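Local coordinates for protein putative glycosidase ph117-related (Bacteroides thetaiotaomicron, PDB 5A7V) that probably cleaves beta-mannosidic linkages in mannose-containing glycans as a GH130 family enzyme, at residues L287-N292 / V347-M352. Residues are numbered along the deposited sequence; the frame is centred on the assembly and turned at random.
Sequences LYNGKN and VFIEGM. With MAN (alpha-D-mannopyranose), chain E.
The carboxamide of Asn-289 spans the gap to strand 347-355 and grips the backbone of Ile-349 at both ends of that residue. Ile-349 N donates to Asn-289 OD1 at 2.9 Å, meeting a lone pair in the carbonyl plane. Asn-289 ND2 returns an almost straight bond to Ile-349 O (3.1 Å, 174° at the hydrogen); together the two bonds fix the rotation of the amide. A bridging water gives OD1 a second donor at 2.8 Å; its other hydrogen goes to Val-347 O, relieving two acceptors, Asn-289 OD1 and Val-347 O, that lie 3.5 Å apart. The gripped amide stacks on the Phe-348 ring, planes 11° apart, with ND2 over the ring centre. Phe-348, its CG anti to the backbone N (chi1 -166°), turns the opposite face to the alpha-mannose, with Phe-348 CZ 3.7 Å from sugar C2. Farther along, Ile-349 CD1 rests on Leu-287 CB (3.7 Å), and Met-352 SD lies against the Leu-287 methyls. The backbone of Asn-289 itself bonds to Glu-272, which also binds the mannose. The arrangement is a second-shell side-chain bridge between neighbouring sheets, backing an aromatic sugar platform at the central pocket of what is, as in other GH130 enzymes, a five-bladed beta-propeller.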
ATOM      1  N   LEU A 287      -5.389   7.049  -3.162  1.00  7.52           N
ATOM      2  CA  LEU A 287      -5.431   6.953  -1.679  1.00  7.54           C
ATOM      3  C   LEU A 287      -3.983   6.729  -1.245  1.00  8.01           C
ATOM      4  O   LEU A 287      -3.248   5.918  -1.823  1.00  8.87           O
ATOM      5  CB  LEU A 287      -6.388   5.843  -1.246  1.00  8.95           C
ATOM      6  CG  LEU A 287      -7.838   5.963  -1.738  1.00  9.33           C
ATOM      7  CD1 LEU A 287      -8.105   5.251  -3.064  1.00 10.06           C
ATOM      8  CD2 LEU A 287      -8.810   5.409  -0.705  1.00 10.88           C
ATOM      9  N   TYR A 288      -3.529   7.509  -0.238  1.00  7.91           N
ATOM     10  CA  TYR A 288      -2.103   7.551   0.085  1.00  7.89           C
ATOM     11  C   TYR A 288      -1.893   7.684   1.608  1.00  7.31           C
ATOM     12  O   TYR A 288      -2.865   7.873   2.348  1.00  8.49           O
ATOM     13  CB  TYR A 288      -1.356   8.652  -0.687  1.00  8.06           C
ATOM     14  CG  TYR A 288      -1.715  10.078  -0.317  1.00  7.92           C
ATOM     15  CD1 TYR A 288      -2.791  10.722  -0.848  1.00  8.69           C
ATOM     16  CD2 TYR A 288      -0.914  10.765   0.604  1.00  8.49           C
ATOM     17  CE1 TYR A 288      -3.115  12.026  -0.470  1.00  7.88           C
ATOM     18  CE2 TYR A 288      -1.232  12.056   0.992  1.00  8.58           C
ATOM     19  CZ  TYR A 288      -2.321  12.702   0.446  1.00  7.98           C
ATOM     20  OH  TYR A 288      -2.671  13.987   0.792  1.00  8.80           O
ATOM     21  N   ASN A 289      -0.634   7.566   1.981  1.00  7.31           N
ATOM     22  CA  ASN A 289      -0.198   7.606   3.378  1.00  7.87           C
ATOM     23  C   ASN A 289       0.600   8.861   3.648  1.00  7.68           C
ATOM     24  O   ASN A 289       1.601   9.111   3.006  1.00 10.32           O
ATOM     25  CB  ASN A 289       0.650   6.345   3.620  1.00  9.02           C
ATOM     26  CG  ASN A 289      -0.182   5.089   3.476  1.00  8.13           C
ATOM     27  OD1 ASN A 289      -1.051   4.828   4.275  1.00  8.85           O
ATOM     28  ND2 ASN A 289       0.076   4.299   2.404  1.00  9.75           N
ATOM     29  N   GLY A 290       0.114   9.648   4.608  1.00  8.30           N
ATOM     30  CA  GLY A 290       0.868  10.830   5.031  1.00  8.91           C
ATOM     31  C   GLY A 290       1.653  10.565   6.292  1.00  8.85           C
ATOM     32  O   GLY A 290       1.124   9.937   7.204  1.00 14.80           O
ATOM     33  N   LYS A 291       2.862  11.085   6.384  1.00  8.14           N
ATOM     34  CA  LYS A 291       3.616  11.051   7.653  1.00  8.19           C
ATOM     35  C   LYS A 291       3.657  12.493   8.197  1.00  7.92           C
ATOM     36  O   LYS A 291       4.012  13.445   7.496  1.00  8.43           O
ATOM     37  CB  LYS A 291       5.044  10.522   7.471  1.00  9.11           C
ATOM     38  CG  LYS A 291       5.818  10.490   8.767  1.00  9.82           C
ATOM     39  CD  LYS A 291       7.228   9.905   8.603  1.00 10.15           C
ATOM     40  CE  LYS A 291       7.963   9.914   9.943  1.00 10.86           C
ATOM     41  NZ  LYS A 291       9.285   9.269   9.826  1.00 15.00           N
ATOM     42  N   ASN A 292       3.264  12.626   9.467  1.00  7.99           N
ATOM     43  CA  ASN A 292       3.180  13.940  10.123  1.00  7.92           C
ATOM     44  C   ASN A 292       4.547  14.394  10.658  1.00  7.82           C
ATOM     45  O   ASN A 292       5.145  13.751  11.528  1.00  9.90           O
ATOM     46  CB  ASN A 292       2.155  13.862  11.242  1.00  8.43           C
ATOM     47  CG  ASN A 292       1.759  15.237  11.776  1.00  8.00           C
ATOM     48  OD1 ASN A 292       1.643  16.198  11.022  1.00  9.06           O
ATOM     49  ND2 ASN A 292       1.492  15.303  13.099  1.00  9.34           N
ATOM     50  N   VAL A 347      -1.606   3.639  10.199  1.00  8.42           N
ATOM     51  CA  VAL A 347      -2.590   2.847   9.454  1.00  8.20           C
ATOM     52  C   VAL A 347      -2.131   2.923   7.998  1.00  8.75           C
ATOM     53  O   VAL A 347      -2.495   3.846   7.252  1.00 10.81           O
ATOM     54  CB  VAL A 347      -4.052   3.282   9.666  1.00  9.13           C
ATOM     55  CG1 VAL A 347      -4.509   2.881  11.063  1.00  9.77           C
ATOM     56  CG2 VAL A 347      -4.275   4.780   9.453  1.00  9.64           C
ATOM     57  N   PHE A 348      -1.255   1.997   7.608  1.00  7.97           N
ATOM     58  CA  PHE A 348      -0.548   2.101   6.324  1.00  8.24           C
ATOM     59  C   PHE A 348      -1.384   1.397   5.242  1.00  7.84           C
ATOM     60  O   PHE A 348      -1.387   0.174   5.148  1.00  8.32           O
ATOM     61  CB  PHE A 348       0.847   1.503   6.429  1.00  8.56           C
ATOM     62  CG  PHE A 348       1.740   1.861   5.287  1.00  8.45           C
ATOM     63  CD1 PHE A 348       2.391   3.098   5.229  1.00 10.00           C
ATOM     64  CD2 PHE A 348       1.876   0.976   4.192  1.00  9.85           C
ATOM     65  CE1 PHE A 348       3.163   3.450   4.151  1.00  9.86           C
ATOM     66  CE2 PHE A 348       2.669   1.332   3.134  1.00 11.24           C
ATOM     67  CZ  PHE A 348       3.314   2.538   3.089  1.00 10.68           C
ATOM     68  N   ILE A 349      -2.160   2.194   4.504  1.00  7.75           N
ATOM     69  CA  ILE A 349      -3.131   1.652   3.582  1.00  7.83           C
ATOM     70  C   ILE A 349      -2.475   1.162   2.313  1.00  8.53           C
ATOM     71  O   ILE A 349      -1.613   1.824   1.745  1.00  8.39           O
ATOM     72  CB  ILE A 349      -4.278   2.644   3.343  1.00  8.49           C
ATOM     73  CG1 ILE A 349      -3.825   3.954   2.695  1.00  9.43           C
ATOM     74  CG2 ILE A 349      -5.071   2.891   4.621  1.00  9.77           C
ATOM     75  CD1 ILE A 349      -4.929   4.710   1.980  1.00  9.22           C
ATOM     76  N   GLU A 350      -2.917  -0.032   1.877  1.00  8.55           N
ATOM     77  CA  GLU A 350      -2.145  -0.714   0.855  1.00  8.76           C
ATOM     78  C   GLU A 350      -2.950  -1.681  -0.013  1.00  8.58           C
ATOM     79  O   GLU A 350      -2.489  -1.953  -1.150  1.00  8.76           O
ATOM     80  CB  GLU A 350      -0.988  -1.427   1.519  1.00  9.26           C
ATOM     81  CG  GLU A 350       0.089  -1.942   0.594  1.00  9.55           C
ATOM     82  CD  GLU A 350       1.326  -2.393   1.338  1.00 10.09           C
ATOM     83  OE1 GLU A 350       1.711  -1.784   2.360  1.00 12.42           O
ATOM     84  OE2 GLU A 350       2.030  -3.358   0.907  1.00 10.88           O
ATOM     85  N   GLY A 351      -4.069  -2.205   0.462  1.00  8.24           N
ATOM     86  CA  GLY A 351      -4.896  -3.098  -0.343  1.00  9.43           C
ATOM     87  C   GLY A 351      -6.350  -2.668  -0.334  1.00  9.20           C
ATOM     88  O   GLY A 351      -6.835  -2.166   0.702  1.00  9.40           O
ATOM     89  N   MET A 352      -7.055  -2.864  -1.453  1.00  9.51           N
ATOM     90  CA  MET A 352      -8.471  -2.587  -1.498  1.00  9.66           C
ATOM     91  C   MET A 352      -9.126  -3.618  -2.404  1.00  9.14           C
ATOM     92  O   MET A 352      -8.577  -3.907  -3.493  1.00 12.43           O
ATOM     93  CB  MET A 352      -8.796  -1.211  -2.080  1.00 11.95           C
ATOM     94  CG  MET A 352      -8.462  -0.070  -1.222  1.00 12.25           C
ATOM     95  SD  MET A 352      -8.772   1.526  -2.037  1.00 12.21           S
ATOM     96  CE  MET A 352     -10.550   1.755  -2.030  1.00 13.28           C
TER
HETATM   97  C1  MAN E1386       7.886   3.499   4.993  1.00 14.34           C
HETATM   98  C2  MAN E1386       6.798   2.598   4.369  1.00 14.18           C
HETATM   99  C3  MAN E1386       6.535   1.252   5.072  1.00 13.00           C
HETATM  100  C4  MAN E1386       6.504   1.417   6.603  1.00 12.88           C
HETATM  101  C5  MAN E1386       6.768   2.866   7.054  1.00 15.05           C
HETATM  102  C6  MAN E1386       6.901   2.993   8.588  1.00 15.04           C
HETATM  103  O1  MAN E1386       7.689   4.976   4.650  1.00 14.66           O
HETATM  104  O2  MAN E1386       7.230   2.357   3.023  1.00 16.79           O
HETATM  105  O3  MAN E1386       7.523   0.282   4.783  1.00 12.61           O
HETATM  106  O4  MAN E1386       5.246   0.933   7.024  1.00 12.37           O
HETATM  107  O5  MAN E1386       8.016   3.285   6.416  1.00 13.86           O
HETATM  108  O6  MAN E1386       8.036   2.237   9.033  1.00 13.68           O
HETATM  109  O   HOH W   1      -1.181   6.314   6.644  1.00 12.40           O